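Local coordinates for protein putative deoxyribonuclease yjjV (Escherichia coli, PDB 1ZZM) that is a putative metal-dependent hydrolase of the TatD family that probably acts on ester bonds, as in related deoxyribonucleases, and carries bound zinc ions, at residues Lys189-Ile194 and Phe230-Glu235; Leu197-Leu202 and Ala245-Asn250. All blocks are in the same frame, centred on the assembly; numbering follows the deposited sequence.

Overall arrangement
Contacts 1 and 2 lie on the same side of the chain's centre, with their own centres about 13 Å apart. Helix 190-196 pairs with helix 226-236 in contact 1; the turn after it, leading into strand 202-204, pairs with the next helix, 241-256, in contact 2. A shared apolar patch joins them: Leu-233 CD2 of contact 1 is 4.0 Å from Leu-248 CD1 of contact 2, and the ring of Phe-230 packs on Ala-245 and Leu-248. Neither contact reaches the zinc ligands. The side chains of Ile-194 and Leu-202 stand about 11 Å and about 12 Å, respectively, from that of His-157, which binds a zinc ion of the metal site.

Contact 1: Lys189-Ile194 and Phe230-Glu235; sequences KTRDVI and FAVLCE
Ile-194 lays its CG2 branch against CD1 of Leu-233, the two methyls 3.4 Å apart, which is tighter than ordinary van der Waals contact. The side chains cross at about a right angle, and only these branch ends meet. On Ile-194 the touching methyl is the branch anti to the backbone N, while CG1, with chi1 at -62°, takes the place beside that N. Ile-194 also packs on Ile-176 and Val-178 of strand 175-178, and Leu-233 on Ile-244 of helix 241-256, so the pair bridges a barrel strand and the C-terminal helices.

The second touch is of another kind. Arg-191 does not set out toward the other helix; a bend at chi3 (54°) helps bring NH1 to 3.5 Å from CG1 of Val-232. That methyl sits at the edge of the guanidinium, near its plane, and covers neither face. NH1 has its hydrogen-bond partner in the carbonyl O of Ile-182, a loop residue that the side chain of Val-232 also touches. Glu-235 lies farther along: its OE1 is 5.0 Å from Arg-191 NH2, too long for a salt bridge, though the opposite charges may attract weakly.

Helices 190-196 and 226-236 thus meet through carbon and the rim of one guanidinium. With no polar bond between the two segments, cohesion here probably comes mainly from dispersion and burial of methyl groups, the arginine's polar end being tied to the loop carbonyl.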
loop_
_atom_site.group_PDB
_atom_site.type_symbol
_atom_site.label_atom_id
_atom_site.label_comp_id
_atom_site.label_asym_id
_atom_site.label_seq_id
_atom_site.Cartn_x
_atom_site.Cartn_y
_atom_site.Cartn_z
ATOM N N LYS A 189 1.451 10.126 -17.217
ATOM C CA LYS A 189 2.572 11.011 -16.960
ATOM C C LYS A 189 3.032 10.831 -15.513
ATOM O O LYS A 189 3.692 11.703 -14.925
ATOM C CB LYS A 189 2.150 12.461 -17.209
ATOM C CG LYS A 189 1.653 12.725 -18.630
ATOM C CD LYS A 189 2.685 12.292 -19.669
ATOM C CE LYS A 189 4.023 12.998 -19.455
ATOM N NZ LYS A 189 5.106 12.437 -20.324
ATOM N N THR A 190 2.688 9.688 -14.939
ATOM C CA THR A 190 3.076 9.430 -13.566
ATOM C C THR A 190 4.599 9.367 -13.371
ATOM O O THR A 190 5.122 9.744 -12.304
ATOM C CB THR A 190 2.389 8.163 -13.039
ATOM O OG1 THR A 190 0.974 8.355 -13.086
ATOM C CG2 THR A 190 2.787 7.898 -11.566
ATOM N N ARG A 191 5.336 8.936 -14.389
ATOM C CA ARG A 191 6.787 8.882 -14.243
ATOM C C ARG A 191 7.344 10.277 -13.992
ATOM O O ARG A 191 8.263 10.447 -13.184
ATOM C CB ARG A 191 7.454 8.282 -15.499
ATOM C CG ARG A 191 7.104 6.813 -15.742
ATOM C CD ARG A 191 7.388 6.401 -17.203
ATOM N NE ARG A 191 8.752 6.680 -17.655
ATOM C CZ ARG A 191 9.821 5.927 -17.385
ATOM N NH1 ARG A 191 9.705 4.837 -16.649
ATOM N NH2 ARG A 191 11.016 6.250 -17.875
ATOM N N ASP A 192 6.771 11.285 -14.656
ATOM C CA ASP A 192 7.240 12.649 -14.477
ATOM C C ASP A 192 6.932 13.156 -13.068
ATOM O O ASP A 192 7.702 13.928 -12.506
ATOM C CB ASP A 192 6.605 13.593 -15.510
ATOM C CG ASP A 192 7.150 13.377 -16.904
ATOM O OD1 ASP A 192 8.338 12.989 -17.027
ATOM O OD2 ASP A 192 6.396 13.612 -17.879
ATOM N N VAL A 193 5.806 12.711 -12.504
ATOM C CA VAL A 193 5.421 13.119 -11.143
ATOM C C VAL A 193 6.400 12.518 -10.166
ATOM O O VAL A 193 6.996 13.214 -9.333
ATOM C CB VAL A 193 3.980 12.603 -10.784
ATOM C CG1 VAL A 193 3.659 12.864 -9.276
ATOM C CG2 VAL A 193 2.980 13.272 -11.644
ATOM N N ILE A 194 6.605 11.209 -10.291
ATOM C CA ILE A 194 7.506 10.518 -9.381
ATOM C C ILE A 194 8.931 11.056 -9.480
ATOM O O ILE A 194 9.671 11.077 -8.504
ATOM C CB ILE A 194 7.467 9.006 -9.658
ATOM C CG1 ILE A 194 6.055 8.512 -9.409
ATOM C CG2 ILE A 194 8.435 8.258 -8.761
ATOM C CD1 ILE A 194 5.486 8.827 -8.027
ATOM N N PHE A 230 12.202 -0.592 -8.599
ATOM C CA PHE A 230 13.307 0.216 -8.107
ATOM C C PHE A 230 14.293 0.592 -9.221
ATOM O O PHE A 230 14.764 1.735 -9.292
ATOM C CB PHE A 230 14.052 -0.528 -6.983
ATOM C CG PHE A 230 15.315 0.167 -6.530
ATOM C CD1 PHE A 230 15.249 1.294 -5.708
ATOM C CD2 PHE A 230 16.554 -0.293 -6.934
ATOM C CE1 PHE A 230 16.410 1.948 -5.293
ATOM C CE2 PHE A 230 17.717 0.345 -6.533
ATOM C CZ PHE A 230 17.644 1.482 -5.699
ATOM N N ALA A 231 14.621 -0.369 -10.081
ATOM C CA ALA A 231 15.560 -0.101 -11.175
ATOM C C ALA A 231 14.976 0.993 -12.054
ATOM O O ALA A 231 15.681 1.885 -12.496
ATOM C CB ALA A 231 15.814 -1.376 -12.002
ATOM N N VAL A 232 13.679 0.937 -12.312
ATOM C CA VAL A 232 13.063 1.965 -13.129
ATOM C C VAL A 232 13.024 3.301 -12.399
ATOM O O VAL A 232 13.231 4.363 -13.004
ATOM C CB VAL A 232 11.665 1.531 -13.544
ATOM C CG1 VAL A 232 10.943 2.651 -14.271
ATOM C CG2 VAL A 232 11.779 0.307 -14.442
ATOM N N LEU A 233 12.751 3.263 -11.098
ATOM C CA LEU A 233 12.723 4.499 -10.306
ATOM C C LEU A 233 14.090 5.173 -10.368
ATOM O O LEU A 233 14.188 6.392 -10.401
ATOM C CB LEU A 233 12.389 4.201 -8.848
ATOM C CG LEU A 233 12.361 5.401 -7.890
ATOM C CD1 LEU A 233 11.291 6.392 -8.322
ATOM C CD2 LEU A 233 12.085 4.900 -6.431
ATOM N N CYS A 234 15.155 4.378 -10.369
ATOM C CA CYS A 234 16.489 4.964 -10.445
ATOM C C CYS A 234 16.701 5.689 -11.773
ATOM O O CYS A 234 17.430 6.676 -11.829
ATOM C CB CYS A 234 17.563 3.901 -10.286
ATOM S SG CYS A 234 17.658 3.231 -8.639
ATOM N N GLU A 235 16.063 5.208 -12.833
ATOM C CA GLU A 235 16.215 5.840 -14.140
ATOM C C GLU A 235 15.505 7.191 -14.151
ATOM O O GLU A 235 15.890 8.103 -14.883
ATOM C CB GLU A 235 15.639 4.937 -15.243
ATOM C CG GLU A 235 16.477 3.686 -15.532
ATOM C CD GLU A 235 15.697 2.590 -16.257
ATOM O OE1 GLU A 235 14.583 2.857 -16.777
ATOM O OE2 GLU A 235 16.220 1.449 -16.302
#

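Contact 2: Leu197-Leu202 and Ala245-Asn250; sequences LPLASL and AQALLN
Leu-199 and Ala-247 make the first of two apolar contacts. The CB of Ala-247 points toward the turn and meets Leu-199 at its branch point, 3.5 Å from CG and 3.7 Å from CD2; the distance to CG is tight for two carbons. With CG anti to the backbone N (chi1 -164°), Leu-199 carries its branched end to the helix.

The second joins Leu-202 to Leu-248, whose CD2 is 3.9 Å from CB of Leu-202. The same methyl comes closer still to backbone, 3.4 Å from the carbonyl O of Leu-202. Leu-202 begins strand 202-204, the last of the parallel strands in this TIM-barrel-type fold, and the 3-10 turn 199-201 delivers the chain into it from helix 190-196. Helix 241-256 therefore packs over the entry to that strand.

Polar bonds order the turn and, one residue past the helical segment, also join the two sides. Within the turn, Pro-198 O accepts from both the backbone N and OG of Ser-201, each at 2.9 Å, the hydroxyl lying in the carbonyl plane. Asn-251 of helix 241-256 gives its ND2 to the carbonyl O atoms of Leu-199 and Leu-202.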
loop_
_atom_site.group_PDB
_atom_site.type_symbol
_atom_site.label_atom_id
_atom_site.label_comp_id
_atom_site.label_asym_id
_atom_site.label_seq_id
_atom_site.Cartn_x
_atom_site.Cartn_y
_atom_site.Cartn_z
ATOM N N LEU A 197 8.778 14.419 -7.114
ATOM C CA LEU A 197 8.471 14.431 -5.679
ATOM C C LEU A 197 9.722 14.318 -4.813
ATOM O O LEU A 197 10.742 13.795 -5.249
ATOM C CB LEU A 197 7.512 13.278 -5.338
ATOM C CG LEU A 197 6.126 13.294 -6.044
ATOM C CD1 LEU A 197 5.332 11.992 -5.726
ATOM C CD2 LEU A 197 5.335 14.527 -5.581
ATOM N N PRO A 198 9.653 14.828 -3.569
ATOM C CA PRO A 198 10.767 14.779 -2.604
ATOM C C PRO A 198 11.052 13.299 -2.360
ATOM O O PRO A 198 10.118 12.502 -2.196
ATOM C CB PRO A 198 10.183 15.385 -1.345
ATOM C CG PRO A 198 9.098 16.328 -1.863
ATOM C CD PRO A 198 8.503 15.583 -3.048
ATOM N N LEU A 199 12.321 12.930 -2.307
ATOM C CA LEU A 199 12.661 11.532 -2.082
ATOM C C LEU A 199 12.062 10.953 -0.786
ATOM O O LEU A 199 11.779 9.754 -0.711
ATOM C CB LEU A 199 14.180 11.372 -2.032
ATOM C CG LEU A 199 14.735 9.953 -2.178
ATOM C CD1 LEU A 199 14.097 9.272 -3.413
ATOM C CD2 LEU A 199 16.264 10.031 -2.371
ATOM N N ALA A 200 11.893 11.796 0.231
ATOM C CA ALA A 200 11.367 11.334 1.509
ATOM C C ALA A 200 9.906 10.998 1.420
ATOM O O ALA A 200 9.353 10.431 2.356
ATOM C CB ALA A 200 11.579 12.396 2.594
ATOM N N SER A 201 9.254 11.321 0.298
ATOM C CA SER A 201 7.830 11.009 0.241
ATOM C C SER A 201 7.487 9.665 -0.428
ATOM O O SER A 201 6.330 9.255 -0.424
ATOM C CB SER A 201 7.086 12.106 -0.510
ATOM O OG SER A 201 7.253 11.957 -1.897
ATOM N N LEU A 202 8.489 8.988 -0.966
ATOM C CA LEU A 202 8.278 7.743 -1.706
ATOM C C LEU A 202 8.407 6.409 -0.956
ATOM O O LEU A 202 9.264 6.251 -0.101
ATOM C CB LEU A 202 9.254 7.695 -2.885
ATOM C CG LEU A 202 9.318 8.944 -3.771
ATOM C CD1 LEU A 202 10.281 8.685 -4.941
ATOM C CD2 LEU A 202 7.918 9.308 -4.283
ATOM N N ALA A 245 17.679 3.798 -2.601
ATOM C CA ALA A 245 17.341 2.581 -1.863
ATOM C C ALA A 245 17.268 2.873 -0.372
ATOM O O ALA A 245 16.347 2.422 0.312
ATOM C CB ALA A 245 18.373 1.509 -2.129
ATOM N N GLN A 246 18.247 3.616 0.153
ATOM C CA GLN A 246 18.246 3.929 1.580
ATOM C C GLN A 246 17.068 4.819 1.963
ATOM O O GLN A 246 16.505 4.682 3.048
ATOM C CB GLN A 246 19.536 4.639 2.020
ATOM C CG GLN A 246 19.571 4.836 3.533
ATOM C CD GLN A 246 19.447 3.503 4.281
ATOM O OE1 GLN A 246 20.314 2.620 4.171
ATOM N NE2 GLN A 246 18.355 3.343 5.027
ATOM N N ALA A 247 16.679 5.720 1.077
ATOM C CA ALA A 247 15.559 6.592 1.395
ATOM C C ALA A 247 14.247 5.794 1.497
ATOM O O ALA A 247 13.452 5.983 2.428
ATOM C CB ALA A 247 15.440 7.658 0.357
ATOM N N LEU A 248 14.014 4.910 0.534
ATOM C CA LEU A 248 12.795 4.114 0.555
ATOM C C LEU A 248 12.742 3.327 1.861
ATOM O O LEU A 248 11.684 3.257 2.488
ATOM C CB LEU A 248 12.751 3.166 -0.641
ATOM C CG LEU A 248 12.687 3.867 -2.001
ATOM C CD1 LEU A 248 13.052 2.883 -3.071
ATOM C CD2 LEU A 248 11.280 4.485 -2.221
ATOM N N LEU A 249 13.871 2.749 2.286
ATOM C CA LEU A 249 13.878 2.001 3.542
ATOM C C LEU A 249 13.591 2.928 4.706
ATOM O O LEU A 249 12.769 2.607 5.548
ATOM C CB LEU A 249 15.216 1.259 3.785
ATOM C CG LEU A 249 15.530 0.062 2.870
ATOM C CD1 LEU A 249 16.935 -0.434 3.146
ATOM C CD2 LEU A 249 14.515 -1.085 3.083
ATOM N N ASN A 250 14.239 4.088 4.748
ATOM C CA ASN A 250 14.008 5.024 5.867
ATOM C C ASN A 250 12.563 5.552 5.935
ATOM O O ASN A 250 11.992 5.699 7.014
ATOM C CB ASN A 250 14.952 6.228 5.769
ATOM C CG ASN A 250 16.405 5.856 6.024
ATOM O OD1 ASN A 250 16.714 4.742 6.462
ATOM N ND2 ASN A 250 17.305 6.797 5.757
#